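Local structure of SsfS6 (Streptomyces sp. SF2575, 4FZR) at residues Ile187-Glu195 with Arg377-Leu385. The protein is a two-domain protein of the GT-B fold clan, with both halves related to the erythromycin biosynthesis protein CIII family. Numbering follows the deposited sequence.
Sequences IDVCPPSME and RLAAEMATL
The carboxylate of E381 receives S193 along its oxygen-bearing edge: the backbone N of S193 meets the syn lone pair of OE2, and the hydroxyl OG of S193 meets OE1 on the syn side, a little out of the carboxylate plane. The other flat group, the R377 guanidinium, has S193 OG at its edge, close to its plane. The paired bonds of S193 to E381 join the two halves of a GT-B fold, tying the loop after strand 185-188 of the N-terminal parallel sheet to helix 370-382 of the C-terminal half. S193 N lies 2.8 Å from E381 OE2 in a nearly straight bond (165°), while S193 OG comes to 2.7 Å from E381 OE1, which together fix the rotation of the carboxylate. Glutamate suits this place because its chain runs fully extended, with CG anti to the backbone N (chi1 180°) and the chain extended beyond it, which brings both oxygens from the helix to the loop. Serine adds a short side-chain donor beside its own N-H. P192 brings no N-H of its own and runs antiparallel to the E381 side chain, its CD 3.1 Å from E381 OE2.

Beside this polar grip the contact turns apolar. The ring of P191 lies alongside selenomethionine M382, with P191 CG 3.6 Å from M382 CG, a compact, rigid ring against a flexible chain. Selenomethionine M194 lies roughly perpendicular to L378, its SE 4.0 Å from L378 CD1, and both also touch L317 of helix 310-318. L385, past the helix, reaches P192 CD with its CD2. R377 gives N374 OD1 a hydrogen bond through NH2; its NH1 also makes a weak hydrogen bond to S193 OG, 3.3 Å long and bent to 126°.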
ATOM      1  N   ILE A 187     -19.250   9.384   0.537  1.00 28.15           N
ATOM      2  CA  ILE A 187     -18.235   9.868   1.457  1.00 25.30           C
ATOM      3  C   ILE A 187     -17.708  11.240   1.063  1.00 28.88           C
ATOM      4  O   ILE A 187     -17.525  11.540  -0.118  1.00 29.53           O
ATOM      5  CB  ILE A 187     -17.089   8.851   1.568  1.00 21.42           C
ATOM      6  CG1 ILE A 187     -17.669   7.490   1.974  1.00 25.94           C
ATOM      7  CG2 ILE A 187     -16.040   9.336   2.560  1.00 23.85           C
ATOM      8  CD1 ILE A 187     -16.696   6.350   1.927  1.00 23.51           C
ATOM      9  N   ASP A 188     -17.478  12.070   2.074  1.00 24.13           N
ATOM     10  CA  ASP A 188     -17.068  13.451   1.875  1.00 22.60           C
ATOM     11  C   ASP A 188     -15.866  13.767   2.758  1.00 21.16           C
ATOM     12  O   ASP A 188     -15.785  13.304   3.897  1.00 19.96           O
ATOM     13  CB  ASP A 188     -18.232  14.383   2.215  1.00 32.51           C
ATOM     14  CG  ASP A 188     -17.989  15.804   1.769  1.00 28.17           C
ATOM     15  OD1 ASP A 188     -17.376  16.572   2.540  1.00 36.57           O
ATOM     16  OD2 ASP A 188     -18.411  16.151   0.646  1.00 39.49           O
ATOM     17  N   VAL A 189     -14.936  14.563   2.236  1.00 20.58           N
ATOM     18  CA  VAL A 189     -13.677  14.823   2.930  1.00 20.57           C
ATOM     19  C   VAL A 189     -13.479  16.302   3.284  1.00 21.67           C
ATOM     20  O   VAL A 189     -12.472  16.674   3.887  1.00 17.95           O
ATOM     21  CB  VAL A 189     -12.470  14.321   2.101  1.00 22.29           C
ATOM     22  CG1 VAL A 189     -12.457  12.795   2.050  1.00 20.29           C
ATOM     23  CG2 VAL A 189     -12.496  14.907   0.693  1.00 19.47           C
ATOM     24  N   CYS A 190     -14.444  17.143   2.927  1.00 21.46           N
ATOM     25  CA  CYS A 190     -14.342  18.569   3.219  1.00 26.80           C
ATOM     26  C   CYS A 190     -14.531  18.814   4.715  1.00 24.92           C
ATOM     27  O   CYS A 190     -15.449  18.263   5.325  1.00 22.67           O
ATOM     28  CB  CYS A 190     -15.385  19.353   2.418  1.00 33.84           C
ATOM     29  SG  CYS A 190     -15.282  21.146   2.622  1.00 33.49           S
ATOM     30  N   PRO A 191     -13.653  19.632   5.321  1.00 24.03           N
ATOM     31  CA  PRO A 191     -13.859  20.005   6.728  1.00 30.50           C
ATOM     32  C   PRO A 191     -15.188  20.749   6.897  1.00 31.45           C
ATOM     33  O   PRO A 191     -15.458  21.670   6.125  1.00 29.32           O
ATOM     34  CB  PRO A 191     -12.669  20.927   7.032  1.00 27.11           C
ATOM     35  CG  PRO A 191     -11.649  20.629   5.962  1.00 27.17           C
ATOM     36  CD  PRO A 191     -12.429  20.225   4.755  1.00 22.27           C
ATOM     37  N   PRO A 192     -16.014  20.344   7.879  1.00 33.54           N
ATOM     38  CA  PRO A 192     -17.346  20.916   8.126  1.00 43.26           C
ATOM     39  C   PRO A 192     -17.389  22.443   8.133  1.00 38.85           C
ATOM     40  O   PRO A 192     -18.236  23.034   7.467  1.00 35.51           O
ATOM     41  CB  PRO A 192     -17.700  20.371   9.511  1.00 35.62           C
ATOM     42  CG  PRO A 192     -17.026  19.047   9.554  1.00 32.98           C
ATOM     43  CD  PRO A 192     -15.741  19.208   8.779  1.00 32.41           C
ATOM     44  N   SER A 193     -16.473  23.071   8.859  1.00 35.01           N
ATOM     45  CA  SER A 193     -16.482  24.522   9.009  1.00 32.83           C
ATOM     46  C   SER A 193     -16.137  25.240   7.706  1.00 43.34           C
ATOM     47  O   SER A 193     -15.921  26.451   7.701  1.00 48.04           O
ATOM     48  CB  SER A 193     -15.480  24.940  10.086  1.00 38.77           C
ATOM     49  OG  SER A 193     -14.158  24.957   9.572  1.00 40.52           O
HETATM   50  N   MSE A 194     -16.100  24.500   6.603  1.00 37.26           N
HETATM   51  CA  MSE A 194     -15.537  25.016   5.370  1.00 31.72           C
HETATM   52  C   MSE A 194     -16.506  24.835   4.209  1.00 45.15           C
HETATM   53  O   MSE A 194     -16.118  24.937   3.046  1.00 54.09           O
HETATM   54  CB  MSE A 194     -14.237  24.271   5.084  1.00 45.63           C
HETATM   55  CG  MSE A 194     -13.225  25.023   4.251  1.00 44.59           C
HETATM   56 SE   MSE A 194     -11.656  23.912   3.903  1.00 48.57          SE
HETATM   57  CE  MSE A 194     -10.916  24.911   2.401  1.00 36.48           C
ATOM     58  N   GLU A 195     -17.770  24.569   4.527  1.00 49.14           N
ATOM     59  CA  GLU A 195     -18.771  24.327   3.496  1.00 55.78           C
ATOM     60  C   GLU A 195     -20.050  25.111   3.767  1.00 55.06           C
ATOM     61  O   GLU A 195     -20.831  25.374   2.851  1.00 67.60           O
ATOM     62  CB  GLU A 195     -19.087  22.836   3.415  1.00 55.20           C
ATOM     63  CG  GLU A 195     -19.766  22.298   4.654  1.00 59.53           C
ATOM     64  CD  GLU A 195     -19.715  20.790   4.734  1.00 48.68           C
ATOM     65  OE1 GLU A 195     -19.426  20.151   3.701  1.00 61.10           O
ATOM     66  OE2 GLU A 195     -19.955  20.243   5.830  1.00 52.03           O
ATOM     67  N   ARG A 377      -5.819  25.107  12.025  1.00 32.58           N
ATOM     68  CA  ARG A 377      -7.171  24.934  12.547  1.00 33.34           C
ATOM     69  C   ARG A 377      -7.922  23.891  11.727  1.00 22.92           C
ATOM     70  O   ARG A 377      -8.587  23.015  12.280  1.00 26.56           O
ATOM     71  CB  ARG A 377      -7.942  26.258  12.534  1.00 27.43           C
ATOM     72  CG  ARG A 377      -9.423  26.102  12.871  1.00 31.99           C
ATOM     73  CD  ARG A 377     -10.169  27.431  12.866  1.00 36.04           C
ATOM     74  NE  ARG A 377     -10.074  28.116  11.579  1.00 31.86           N
ATOM     75  CZ  ARG A 377     -10.760  27.776  10.491  1.00 30.84           C
ATOM     76  NH1 ARG A 377     -11.599  26.748  10.507  1.00 34.05           N
ATOM     77  NH2 ARG A 377     -10.604  28.465   9.370  1.00 28.14           N
ATOM     78  N   LEU A 378      -7.807  23.994  10.406  1.00 22.85           N
ATOM     79  CA  LEU A 378      -8.485  23.081   9.491  1.00 23.20           C
ATOM     80  C   LEU A 378      -7.901  21.676   9.573  1.00 23.57           C
ATOM     81  O   LEU A 378      -8.639  20.688   9.574  1.00 16.66           O
ATOM     82  CB  LEU A 378      -8.384  23.603   8.058  1.00 21.10           C
ATOM     83  CG  LEU A 378      -9.243  24.831   7.758  1.00 21.21           C
ATOM     84  CD1 LEU A 378      -8.888  25.410   6.403  1.00 25.04           C
ATOM     85  CD2 LEU A 378     -10.720  24.472   7.817  1.00 22.27           C
ATOM     86  N   ALA A 379      -6.576  21.587   9.636  1.00 18.16           N
ATOM     87  CA  ALA A 379      -5.907  20.304   9.817  1.00 24.47           C
ATOM     88  C   ALA A 379      -6.436  19.630  11.076  1.00 24.15           C
ATOM     89  O   ALA A 379      -6.793  18.451  11.062  1.00 25.35           O
ATOM     90  CB  ALA A 379      -4.396  20.490   9.913  1.00 23.62           C
ATOM     91  N   ALA A 380      -6.495  20.393  12.162  1.00 27.81           N
ATOM     92  CA  ALA A 380      -6.958  19.878  13.444  1.00 24.89           C
ATOM     93  C   ALA A 380      -8.416  19.430  13.358  1.00 26.65           C
ATOM     94  O   ALA A 380      -8.812  18.455  13.998  1.00 26.23           O
ATOM     95  CB  ALA A 380      -6.785  20.935  14.525  1.00 32.76           C
ATOM     96  N   GLU A 381      -9.210  20.145  12.565  1.00 17.37           N
ATOM     97  CA  GLU A 381     -10.616  19.797  12.377  1.00 22.40           C
ATOM     98  C   GLU A 381     -10.746  18.478  11.610  1.00 26.37           C
ATOM     99  O   GLU A 381     -11.537  17.607  11.974  1.00 28.71           O
ATOM    100  CB  GLU A 381     -11.359  20.916  11.635  1.00 23.71           C
ATOM    101  CG  GLU A 381     -12.840  20.618  11.400  1.00 26.79           C
ATOM    102  CD  GLU A 381     -13.564  21.713  10.636  1.00 38.99           C
ATOM    103  OE1 GLU A 381     -12.909  22.688  10.208  1.00 32.84           O
ATOM    104  OE2 GLU A 381     -14.797  21.596  10.465  1.00 45.11           O
HETATM  105  N   MSE A 382      -9.963  18.338  10.546  1.00 25.96           N
HETATM  106  CA  MSE A 382      -9.957  17.112   9.755  1.00 27.03           C
HETATM  107  C   MSE A 382      -9.531  15.920  10.598  1.00 26.52           C
HETATM  108  O   MSE A 382     -10.029  14.807  10.420  1.00 22.98           O
HETATM  109  CB  MSE A 382      -9.007  17.257   8.569  1.00 21.44           C
HETATM  110  CG  MSE A 382      -9.463  18.283   7.555  1.00 34.51           C
HETATM  111 SE   MSE A 382      -8.171  18.554   6.123  1.00 48.50          SE
HETATM  112  CE  MSE A 382      -7.988  16.691   5.555  1.00 36.25           C
ATOM    113  N   ALA A 383      -8.611  16.164  11.524  1.00 26.70           N
ATOM    114  CA  ALA A 383      -8.070  15.105  12.365  1.00 25.40           C
ATOM    115  C   ALA A 383      -9.121  14.484  13.289  1.00 29.69           C
ATOM    116  O   ALA A 383      -8.917  13.390  13.813  1.00 32.92           O
ATOM    117  CB  ALA A 383      -6.890  15.636  13.174  1.00 25.25           C
ATOM    118  N   THR A 384     -10.243  15.172  13.488  1.00 22.75           N
ATOM    119  CA  THR A 384     -11.308  14.645  14.342  1.00 28.90           C
ATOM    120  C   THR A 384     -12.278  13.766  13.557  1.00 25.20           C
ATOM    121  O   THR A 384     -13.105  13.070  14.142  1.00 30.05           O
ATOM    122  CB  THR A 384     -12.116  15.771  15.032  1.00 35.97           C
ATOM    123  OG1 THR A 384     -12.841  16.523  14.049  1.00 28.29           O
ATOM    124  CG2 THR A 384     -11.195  16.696  15.818  1.00 26.39           C
ATOM    125  N   LEU A 385     -12.168  13.790  12.233  1.00 22.19           N
ATOM    126  CA  LEU A 385     -13.106  13.069  11.384  1.00 19.67           C
ATOM    127  C   LEU A 385     -12.797  11.572  11.396  1.00 21.44           C
ATOM    128  O   LEU A 385     -11.674  11.167  11.704  1.00 21.46           O
ATOM    129  CB  LEU A 385     -13.076  13.628   9.958  1.00 17.24           C
ATOM    130  CG  LEU A 385     -13.515  15.089   9.819  1.00 28.95           C
ATOM    131  CD1 LEU A 385     -13.421  15.539   8.364  1.00 22.35           C
ATOM    132  CD2 LEU A 385     -14.930  15.283  10.361  1.00 23.55           C
TER